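Exoribonuclease II, mitochondrial (Candida glabrata, PDB 6F3H) degrades RNA from the 3' end as the RNB-family exoribonuclease of the mitochondrial RNA degradosome, and carries magnesium at its active site. Local coordinates at residues S318-F321 with R322-M326; Q259-I262 with T263-S267; N539-P542 with S543-K547; N310-L313 with T314-S318. The protein carries 1 engineered substitution. All coordinates share one frame; numbering follows the deposited sequence.

Contact 1 of 4, residues S318-F321 with R322-M326; sequences SKIF and RHIDM
H323 and K319 make a local contact where helix 311-322 runs out into the loop leading to helix 334-343. The imidazole of H323 donates from ND1 to the carbonyl oxygen of K319, 2.6 Å from ND1 to O and nearly straight at 173°. The oxygen lies at the edge of the ring, in its plane, where the ring N-H points, but the ring approaches from above the plane of the carbonyl. With CG beside its own backbone N (chi1 -77°), H323 carries the imidazole back along the last turn, and histidine suits this place because it brings a ring N-H to a helix-end carbonyl. The backbone changes here as well. R322 N still bonds to S318 O at 2.8 Å, four residues back, whereas H323 N bonds to I320 O at 3.0 Å and only weakly to K319 O, and I324 N bonds to F321 O, three back. On the exposed flank, K319 and R322 run side by side. K319 NZ lies at the edge of the R322 guanidinium, 3.5 Å from NH2, so two positive groups are close; the lysine also makes a cation-pi contact with Y270. Toward helix 251-281, CD1 of I324 meets CG2 of I320 at 3.7 Å, and I324 rests on A277 and V280. The phenyl of F321 packs on L336, C337 and L340 of helix 334-343. Tightening from four-residue to three-residue bonds, with a side-chain donor serving one of the last carbonyls, marks the C-terminal end of an alpha-helix.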
loop_
_atom_site.group_PDB
_atom_site.type_symbol
_atom_site.label_atom_id
_atom_site.label_comp_id
_atom_site.label_asym_id
_atom_site.label_seq_id
_atom_site.Cartn_x
_atom_site.Cartn_y
_atom_site.Cartn_z
ATOM N N SER A 318 -8.113 24.757 -18.065
ATOM C CA SER A 318 -7.148 25.549 -18.825
ATOM C C SER A 318 -7.741 26.890 -19.223
ATOM O O SER A 318 -7.101 27.938 -19.065
ATOM C CB SER A 318 -6.714 24.781 -20.073
ATOM O OG SER A 318 -5.942 23.643 -19.735
ATOM N N LYS A 319 -8.994 26.877 -19.689
ATOM C CA LYS A 319 -9.676 28.097 -20.104
ATOM C C LYS A 319 -9.817 29.067 -18.947
ATOM O O LYS A 319 -9.625 30.277 -19.101
ATOM C CB LYS A 319 -11.047 27.737 -20.673
ATOM C CG LYS A 319 -11.031 27.287 -22.139
ATOM C CD LYS A 319 -12.278 26.538 -22.562
ATOM C CE LYS A 319 -12.527 26.707 -24.052
ATOM N NZ LYS A 319 -11.339 27.220 -24.791
ATOM N N ILE A 320 -10.146 28.550 -17.776
ATOM C CA ILE A 320 -10.287 29.395 -16.600
ATOM C C ILE A 320 -8.964 30.044 -16.226
ATOM O O ILE A 320 -8.894 31.248 -15.983
ATOM C CB ILE A 320 -10.822 28.564 -15.434
ATOM C CG1 ILE A 320 -12.205 28.042 -15.769
ATOM C CG2 ILE A 320 -10.814 29.398 -14.191
ATOM C CD1 ILE A 320 -12.831 27.358 -14.641
ATOM N N PHE A 321 -7.898 29.260 -16.144
ATOM C CA PHE A 321 -6.616 29.864 -15.840
ATOM C C PHE A 321 -6.246 30.864 -16.905
ATOM O O PHE A 321 -5.696 31.924 -16.607
ATOM C CB PHE A 321 -5.533 28.803 -15.750
ATOM C CG PHE A 321 -5.587 27.986 -14.498
ATOM C CD1 PHE A 321 -6.077 28.513 -13.337
ATOM C CD2 PHE A 321 -5.093 26.704 -14.478
ATOM C CE1 PHE A 321 -6.105 27.775 -12.197
ATOM C CE2 PHE A 321 -5.121 25.965 -13.329
ATOM C CZ PHE A 321 -5.633 26.508 -12.192
ATOM N N ARG A 322 -6.573 30.554 -18.157
ATOM C CA ARG A 322 -6.241 31.464 -19.243
ATOM C C ARG A 322 -6.943 32.795 -19.055
ATOM O O ARG A 322 -6.441 33.828 -19.487
ATOM C CB ARG A 322 -6.606 30.824 -20.589
ATOM C CG ARG A 322 -5.958 31.511 -21.765
ATOM C CD ARG A 322 -6.387 31.124 -23.193
ATOM N NE ARG A 322 -7.641 30.403 -23.396
ATOM C CZ ARG A 322 -8.814 30.998 -23.552
ATOM N NH1 ARG A 322 -8.885 32.321 -23.475
ATOM N NH2 ARG A 322 -9.911 30.277 -23.774
ATOM N N HIS A 323 -8.072 32.803 -18.381
ATOM C CA HIS A 323 -8.797 34.035 -18.151
ATOM C C HIS A 323 -8.417 34.748 -16.866
ATOM O O HIS A 323 -9.080 35.727 -16.521
ATOM C CB HIS A 323 -10.287 33.770 -18.161
ATOM C CG HIS A 323 -10.845 33.584 -19.530
ATOM N ND1 HIS A 323 -10.779 32.382 -20.197
ATOM C CD2 HIS A 323 -11.427 34.455 -20.381
ATOM C CE1 HIS A 323 -11.332 32.508 -21.387
ATOM N NE2 HIS A 323 -11.729 33.759 -21.525
ATOM N N ILE A 324 -7.442 34.259 -16.105
ATOM C CA ILE A 324 -7.069 34.871 -14.831
ATOM C C ILE A 324 -5.639 35.385 -14.919
ATOM O O ILE A 324 -4.731 34.630 -15.275
ATOM C CB ILE A 324 -7.226 33.884 -13.663
ATOM C CG1 ILE A 324 -8.697 33.570 -13.438
ATOM C CG2 ILE A 324 -6.666 34.482 -12.404
ATOM C CD1 ILE A 324 -8.916 32.281 -12.801
ATOM N N ASP A 325 -5.430 36.644 -14.531
ATOM C CA ASP A 325 -4.173 37.324 -14.838
ATOM C C ASP A 325 -2.977 36.587 -14.274
ATOM O O ASP A 325 -2.046 36.232 -15.002
ATOM C CB ASP A 325 -4.192 38.741 -14.285
ATOM C CG ASP A 325 -5.283 39.561 -14.880
ATOM O OD1 ASP A 325 -6.452 39.175 -14.722
ATOM O OD2 ASP A 325 -4.971 40.586 -15.515
HETATM N N MSE A 326 -2.970 36.385 -12.973
HETATM C CA MSE A 326 -1.823 35.803 -12.320
HETATM C C MSE A 326 -1.468 34.458 -12.902
HETATM O O MSE A 326 -0.306 34.143 -13.118
HETATM C CB MSE A 326 -2.117 35.657 -10.857
HETATM C CG MSE A 326 -2.484 36.959 -10.242
HETATM SE SE MSE A 326 -2.886 36.572 -8.413
HETATM C CE MSE A 326 -4.811 36.342 -8.602
#

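Contact 2 of 4, residues Q259-I262 with T263-S267; sequences QEVI and TRLES
The flat carbonyl group of Q259 takes two donors from one residue: T263 N and T263 OG1 both reach Q259 O, tilted to opposite sides of the carbonyl plane. T263 OG1 lies 2.8 Å from Q259 O and T263 N 3.1 Å from it, so one acceptor is gripped twice. The hydroxyl can fold back because it sits beside its own backbone N (chi1 -52°), so it is satisfied by the helix's own carbonyl at an exposed position. The carboxylate of E266 has its OE2 3.6 Å from CG2 of I262; the two side chains lie alongside one another, the isoleucine methyl packing beside the carboxylate. Among the backbone bonds that continue the helix, R264 N to E260 O measures 2.9 Å. V261 CG1 and L265 CD1 come within 4.3 Å on the buried side, a looser apolar pairing. The end of R264 leads away from residues 259-262, to a salt bridge with E272. All of this belongs to helix 251-281, whose I262 leans on V312 and L313 of helix 311-322, while E266 touches I316 of that helix, and L265 touches I316 as well as Y294 and I295 of helix 293-303.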
loop_
_atom_site.group_PDB
_atom_site.type_symbol
_atom_site.label_atom_id
_atom_site.label_comp_id
_atom_site.label_asym_id
_atom_site.label_seq_id
_atom_site.Cartn_x
_atom_site.Cartn_y
_atom_site.Cartn_z
ATOM N N GLN A 259 -21.403 16.521 -15.694
ATOM C CA GLN A 259 -22.027 16.889 -16.961
ATOM C C GLN A 259 -22.701 18.248 -16.862
ATOM O O GLN A 259 -22.549 19.085 -17.759
ATOM C CB GLN A 259 -23.033 15.849 -17.407
ATOM C CG GLN A 259 -22.446 14.870 -18.329
ATOM C CD GLN A 259 -23.490 13.914 -18.824
ATOM O OE1 GLN A 259 -24.606 13.876 -18.300
ATOM N NE2 GLN A 259 -23.127 13.095 -19.803
ATOM N N GLU A 260 -23.460 18.484 -15.781
ATOM C CA GLU A 260 -24.141 19.769 -15.626
ATOM C C GLU A 260 -23.156 20.911 -15.474
ATOM O O GLU A 260 -23.385 22.016 -15.990
ATOM C CB GLU A 260 -25.083 19.727 -14.429
ATOM C CG GLU A 260 -25.978 18.506 -14.417
ATOM C CD GLU A 260 -26.938 18.482 -13.230
ATOM O OE1 GLU A 260 -28.114 18.083 -13.407
ATOM O OE2 GLU A 260 -26.522 18.862 -12.115
ATOM N N VAL A 261 -22.043 20.644 -14.804
ATOM C CA VAL A 261 -20.993 21.636 -14.620
ATOM C C VAL A 261 -20.450 22.099 -15.959
ATOM O O VAL A 261 -20.349 23.304 -16.229
ATOM C CB VAL A 261 -19.883 21.035 -13.753
ATOM C CG1 VAL A 261 -18.700 21.952 -13.739
ATOM C CG2 VAL A 261 -20.423 20.753 -12.362
ATOM N N ILE A 262 -20.084 21.139 -16.808
ATOM C CA ILE A 262 -19.548 21.447 -18.131
ATOM C C ILE A 262 -20.550 22.263 -18.907
ATOM O O ILE A 262 -20.212 23.267 -19.539
ATOM C CB ILE A 262 -19.184 20.155 -18.881
ATOM C CG1 ILE A 262 -17.847 19.625 -18.367
ATOM C CG2 ILE A 262 -19.199 20.384 -20.388
ATOM C CD1 ILE A 262 -17.689 18.128 -18.502
ATOM N N THR A 263 -21.800 21.836 -18.873
ATOM C CA THR A 263 -22.823 22.558 -19.602
ATOM C C THR A 263 -22.934 23.990 -19.119
ATOM O O THR A 263 -22.892 24.929 -19.918
ATOM C CB THR A 263 -24.147 21.850 -19.420
ATOM O OG1 THR A 263 -23.984 20.465 -19.748
ATOM C CG2 THR A 263 -25.164 22.466 -20.311
ATOM N N ARG A 264 -22.998 24.189 -17.803
ATOM C CA ARG A 264 -23.248 25.543 -17.351
ATOM C C ARG A 264 -22.059 26.454 -17.633
ATOM O O ARG A 264 -22.226 27.669 -17.779
ATOM C CB ARG A 264 -23.664 25.538 -15.870
ATOM C CG ARG A 264 -23.815 26.926 -15.296
ATOM C CD ARG A 264 -24.810 26.985 -14.157
ATOM N NE ARG A 264 -25.387 28.335 -14.104
ATOM C CZ ARG A 264 -24.795 29.384 -13.535
ATOM N NH1 ARG A 264 -25.388 30.585 -13.543
ATOM N NH2 ARG A 264 -23.612 29.237 -12.946
ATOM N N LEU A 265 -20.876 25.887 -17.784
ATOM C CA LEU A 265 -19.692 26.698 -17.982
ATOM C C LEU A 265 -19.398 27.053 -19.433
ATOM O O LEU A 265 -18.686 28.032 -19.671
ATOM C CB LEU A 265 -18.498 25.970 -17.399
ATOM C CG LEU A 265 -18.407 26.022 -15.889
ATOM C CD1 LEU A 265 -17.061 25.530 -15.543
ATOM C CD2 LEU A 265 -18.593 27.432 -15.365
ATOM N N GLU A 266 -19.912 26.292 -20.404
ATOM C CA GLU A 266 -19.630 26.538 -21.818
ATOM C C GLU A 266 -20.703 27.347 -22.548
ATOM O O GLU A 266 -20.436 27.880 -23.641
ATOM C CB GLU A 266 -19.446 25.203 -22.527
ATOM C CG GLU A 266 -18.078 24.632 -22.339
ATOM C CD GLU A 266 -17.954 23.247 -22.923
ATOM O OE1 GLU A 266 -16.805 22.775 -23.069
ATOM O OE2 GLU A 266 -19.002 22.639 -23.251
ATOM N N SER A 267 -21.901 27.429 -21.983
ATOM C CA SER A 267 -23.000 28.130 -22.618
ATOM C C SER A 267 -22.671 29.607 -22.769
ATOM O O SER A 267 -21.898 30.179 -21.991
ATOM C CB SER A 267 -24.272 27.950 -21.806
ATOM O OG SER A 267 -24.233 28.803 -20.688
#

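Contact 3 of 4, residues N539-P542 with S543-K547; sequences NSLP and SKQKK
N539 opens the segment by reaching over to K546: its OD1 takes a weak hydrogen bond from the lysine ammonium, 3.4 Å from NZ to OD1. The lysine spans the gap because its chain is extended beyond CG, and its CG stands opposite the backbone N (chi1 163°). Both residues suit a surface site, an amide oxygen giving the charged ammonium a weak, long partner. Two residues on, L541 crosses the side chain of Q545 at about a right angle. L541 CD2 rests 3.8 Å from Q545 CB and 3.7 Å from Q545 OE1, so a branched apolar end lies against both the stem and the amide. P542 comes next and occupies the N-cap position of helix 543-567. Its ring lies alongside Q545, and the OE1 side of the amide runs along the ring edge formed by CG and CD, with P542 CG 3.6 Å from Q545 OE1. The glutamine also touches P396 and P523, so its extended chain is set among prolines. Proline fits here because its fixed phi suits the turn into a helix, and because a residue entering a helix need not offer its own N-H to an earlier carbonyl. Its carbonyl does the work: K546 N donates to P542 O over 2.8 Å, almost straight at 173°. Further along, K547 forms a salt bridge with E550. A proline at the N-cap position whose carbonyl takes the first four-residue bond is the N-terminal start of an alpha-helix, here on the surface of the RNB domain.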
loop_
_atom_site.group_PDB
_atom_site.type_symbol
_atom_site.label_atom_id
_atom_site.label_comp_id
_atom_site.label_asym_id
_atom_site.label_seq_id
_atom_site.Cartn_x
_atom_site.Cartn_y
_atom_site.Cartn_z
ATOM N N ASN A 539 17.810 4.367 35.284
ATOM C CA ASN A 539 17.754 3.318 36.296
ATOM C C ASN A 539 16.454 3.325 37.092
ATOM O O ASN A 539 16.394 2.702 38.158
ATOM C CB ASN A 539 18.917 3.430 37.289
ATOM C CG ASN A 539 20.160 2.694 36.835
ATOM O OD1 ASN A 539 20.206 1.455 36.851
ATOM N ND2 ASN A 539 21.190 3.449 36.456
ATOM N N SER A 540 15.408 3.985 36.598
ATOM C CA SER A 540 14.124 4.033 37.295
ATOM C C SER A 540 13.444 2.672 37.444
ATOM O O SER A 540 12.426 2.592 38.137
ATOM C CB SER A 540 13.172 4.984 36.573
ATOM O OG SER A 540 12.651 4.380 35.402
ATOM N N LEU A 541 13.935 1.587 36.726
ATOM C CA LEU A 541 13.361 0.246 36.697
ATOM C C LEU A 541 14.008 -0.688 37.713
ATOM O O LEU A 541 15.190 -0.545 38.044
ATOM C CB LEU A 541 13.485 -0.369 35.307
ATOM C CG LEU A 541 12.140 -0.496 34.583
ATOM C CD1 LEU A 541 11.595 0.846 34.145
ATOM C CD2 LEU A 541 12.248 -1.452 33.423
ATOM N N PRO A 542 13.218 -1.645 38.190
ATOM C CA PRO A 542 13.760 -2.729 39.013
ATOM C C PRO A 542 14.872 -3.476 38.310
ATOM O O PRO A 542 14.808 -3.742 37.108
ATOM C CB PRO A 542 12.551 -3.638 39.231
ATOM C CG PRO A 542 11.396 -2.732 39.118
ATOM C CD PRO A 542 11.757 -1.735 38.064
ATOM N N SER A 543 15.891 -3.829 39.083
ATOM C CA SER A 543 17.014 -4.551 38.515
ATOM C C SER A 543 16.569 -5.860 37.886
ATOM O O SER A 543 17.189 -6.323 36.924
ATOM C CB SER A 543 18.057 -4.826 39.594
ATOM O OG SER A 543 17.861 -6.120 40.161
ATOM N N LYS A 544 15.489 -6.463 38.391
ATOM C CA LYS A 544 15.036 -7.711 37.789
ATOM C C LYS A 544 14.494 -7.443 36.394
ATOM O O LYS A 544 14.811 -8.169 35.441
ATOM C CB LYS A 544 14.003 -8.399 38.697
ATOM C CG LYS A 544 14.673 -9.330 39.736
ATOM C CD LYS A 544 13.735 -10.141 40.656
ATOM C CE LYS A 544 14.576 -11.020 41.611
ATOM N NZ LYS A 544 13.831 -12.062 42.391
ATOM N N GLN A 545 13.715 -6.368 36.253
ATOM C CA GLN A 545 13.185 -5.992 34.955
ATOM C C GLN A 545 14.307 -5.556 34.019
ATOM O O GLN A 545 14.440 -6.088 32.910
ATOM C CB GLN A 545 12.125 -4.894 35.124
ATOM C CG GLN A 545 10.758 -5.435 35.646
ATOM C CD GLN A 545 9.726 -4.346 36.005
ATOM O OE1 GLN A 545 9.973 -3.164 35.827
ATOM N NE2 GLN A 545 8.575 -4.760 36.527
ATOM N N LYS A 546 15.157 -4.633 34.472
ATOM C CA LYS A 546 16.273 -4.184 33.647
ATOM C C LYS A 546 17.080 -5.361 33.104
ATOM O O LYS A 546 17.517 -5.339 31.948
ATOM C CB LYS A 546 17.155 -3.218 34.437
ATOM C CG LYS A 546 18.539 -2.999 33.842
ATOM C CD LYS A 546 19.243 -1.771 34.440
ATOM C CE LYS A 546 20.705 -1.681 33.964
ATOM N NZ LYS A 546 21.411 -0.402 34.319
ATOM N N LYS A 547 17.258 -6.421 33.893
ATOM C CA LYS A 547 18.037 -7.529 33.348
ATOM C C LYS A 547 17.242 -8.351 32.336
ATOM O O LYS A 547 17.840 -8.926 31.426
ATOM C CB LYS A 547 18.628 -8.399 34.469
ATOM C CG LYS A 547 19.226 -9.768 34.015
ATOM C CD LYS A 547 20.434 -9.739 33.036
ATOM C CE LYS A 547 21.583 -8.791 33.444
ATOM N NZ LYS A 547 22.661 -8.812 32.387
#

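Contact 4 of 4, residues N310-L313 with T314-S318; sequences NAVL and TTIIS
From N310 onward the backbone carbonyls point along helix 311-322 to amides four residues ahead, as in I316 N to V312 O at 2.8 Å and 173°. N310 and T314 then add side-chain bonds to this frame. N310 stands at the N-cap, and its OD1 accepts from L313 N at 3.0 Å, serving a first-turn amide that has no preceding helical carbonyl. Asparagine suits the place because its short, flat amide can fold back over the first turn, its CG lying opposite its own backbone N (chi1 -178°). The carbonyl of the same residue is shared: T314 N reaches N310 O in the carbonyl plane, and T314 OG1 comes from above it at 3.1 Å. Further along the helix, T314 O is likewise doubly used, by the backbone N of S318 and by its hydroxyl, S318 OG lying 3.1 Å from T314 O. T315 OG1 makes only a weak bond to A311 O. The apolar side chains are looser among themselves, V312 CG1 and I316 CG1 being 4.5 Å apart. V312, L313 and I316 pack on helix 251-281, I317 on L298 and Y302 of helix 293-303, and Y302 also meets T314. The chemistry implies a helix start secured by N310 and T314, with the hydroxyls of T314 and S318 bonding to carbonyls four residues back while the aliphatic residues serve the neighbouring helices.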
loop_
_atom_site.group_PDB
_atom_site.type_symbol
_atom_site.label_atom_id
_atom_site.label_comp_id
_atom_site.label_asym_id
_atom_site.label_seq_id
_atom_site.Cartn_x
_atom_site.Cartn_y
_atom_site.Cartn_z
ATOM N N ASN A 310 -10.083 13.261 -16.505
ATOM C CA ASN A 310 -11.142 13.697 -17.419
ATOM C C ASN A 310 -10.624 14.905 -18.199
ATOM O O ASN A 310 -10.398 15.979 -17.628
ATOM C CB ASN A 310 -12.431 14.031 -16.672
ATOM C CG ASN A 310 -13.546 14.445 -17.600
ATOM O OD1 ASN A 310 -13.430 15.426 -18.331
ATOM N ND2 ASN A 310 -14.663 13.743 -17.530
ATOM N N ALA A 311 -10.457 14.735 -19.506
ATOM C CA ALA A 311 -9.704 15.706 -20.285
ATOM C C ALA A 311 -10.535 16.932 -20.634
ATOM O O ALA A 311 -9.985 18.023 -20.845
ATOM C CB ALA A 311 -9.178 15.036 -21.539
ATOM N N VAL A 312 -11.843 16.756 -20.760
ATOM C CA VAL A 312 -12.727 17.896 -20.888
ATOM C C VAL A 312 -12.528 18.836 -19.724
ATOM O O VAL A 312 -12.323 20.044 -19.892
ATOM C CB VAL A 312 -14.180 17.417 -20.935
ATOM C CG1 VAL A 312 -15.112 18.588 -20.844
ATOM C CG2 VAL A 312 -14.404 16.622 -22.169
ATOM N N LEU A 313 -12.584 18.283 -18.521
ATOM C CA LEU A 313 -12.456 19.100 -17.336
ATOM C C LEU A 313 -11.110 19.778 -17.288
ATOM O O LEU A 313 -11.007 20.930 -16.861
ATOM C CB LEU A 313 -12.668 18.236 -16.100
ATOM C CG LEU A 313 -14.046 17.589 -16.069
ATOM C CD1 LEU A 313 -14.179 16.661 -14.932
ATOM C CD2 LEU A 313 -15.103 18.613 -16.004
ATOM N N THR A 314 -10.077 19.113 -17.781
ATOM C CA THR A 314 -8.785 19.772 -17.822
ATOM C C THR A 314 -8.820 20.952 -18.776
ATOM O O THR A 314 -8.253 22.013 -18.499
ATOM C CB THR A 314 -7.712 18.790 -18.247
ATOM O OG1 THR A 314 -7.819 17.606 -17.449
ATOM C CG2 THR A 314 -6.369 19.419 -18.023
ATOM N N THR A 315 -9.502 20.797 -19.905
ATOM C CA THR A 315 -9.590 21.911 -20.835
ATOM C C THR A 315 -10.370 23.054 -20.221
ATOM O O THR A 315 -9.951 24.210 -20.291
ATOM C CB THR A 315 -10.234 21.461 -22.136
ATOM O OG1 THR A 315 -9.277 20.730 -22.910
ATOM C CG2 THR A 315 -10.663 22.661 -22.910
ATOM N N ILE A 316 -11.517 22.745 -19.629
ATOM C CA ILE A 316 -12.273 23.747 -18.892
ATOM C C ILE A 316 -11.347 24.502 -17.966
ATOM O O ILE A 316 -11.300 25.732 -17.959
ATOM C CB ILE A 316 -13.405 23.084 -18.100
ATOM C CG1 ILE A 316 -14.531 22.642 -19.031
ATOM C CG2 ILE A 316 -13.956 24.067 -17.130
ATOM C CD1 ILE A 316 -15.245 23.772 -19.649
ATOM N N ILE A 317 -10.554 23.767 -17.205
ATOM C CA ILE A 317 -9.681 24.398 -16.227
ATOM C C ILE A 317 -8.607 25.220 -16.914
ATOM O O ILE A 317 -8.221 26.281 -16.426
ATOM C CB ILE A 317 -9.088 23.316 -15.314
ATOM C CG1 ILE A 317 -10.161 22.838 -14.321
ATOM C CG2 ILE A 317 -7.846 23.813 -14.670
ATOM C CD1 ILE A 317 -9.823 21.627 -13.519
ATOM N N SER A 318 -8.113 24.757 -18.065
ATOM C CA SER A 318 -7.148 25.549 -18.825
ATOM C C SER A 318 -7.741 26.890 -19.223
ATOM O O SER A 318 -7.101 27.938 -19.065
ATOM C CB SER A 318 -6.714 24.781 -20.073
ATOM O OG SER A 318 -5.942 23.643 -19.735
#

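Overall arrangement
Contacts 1, 2 and 4 form one helical neighbourhood, while contact 3 lies on the RNB domain, its centre about 65 to 71 Å from the others. Contacts 4 and 1 are the start and the end of helix 311-322 and share S318; contact 2 is a turn of helix 251-281 that packs against contact 4, their centres about 12 Å apart. All three are partly buried, with aliphatic side chains between helices and hydroxyl or imidazole groups bonding to carbonyls four residues back in each. The two helix starts differ: contact 4 is capped by a buried asparagine side chain, whereas surface contact 3 has a proline at its N-cap position, without a capping side-chain bond from it, a weakly bonded lysine and a glutamine packed on the proline.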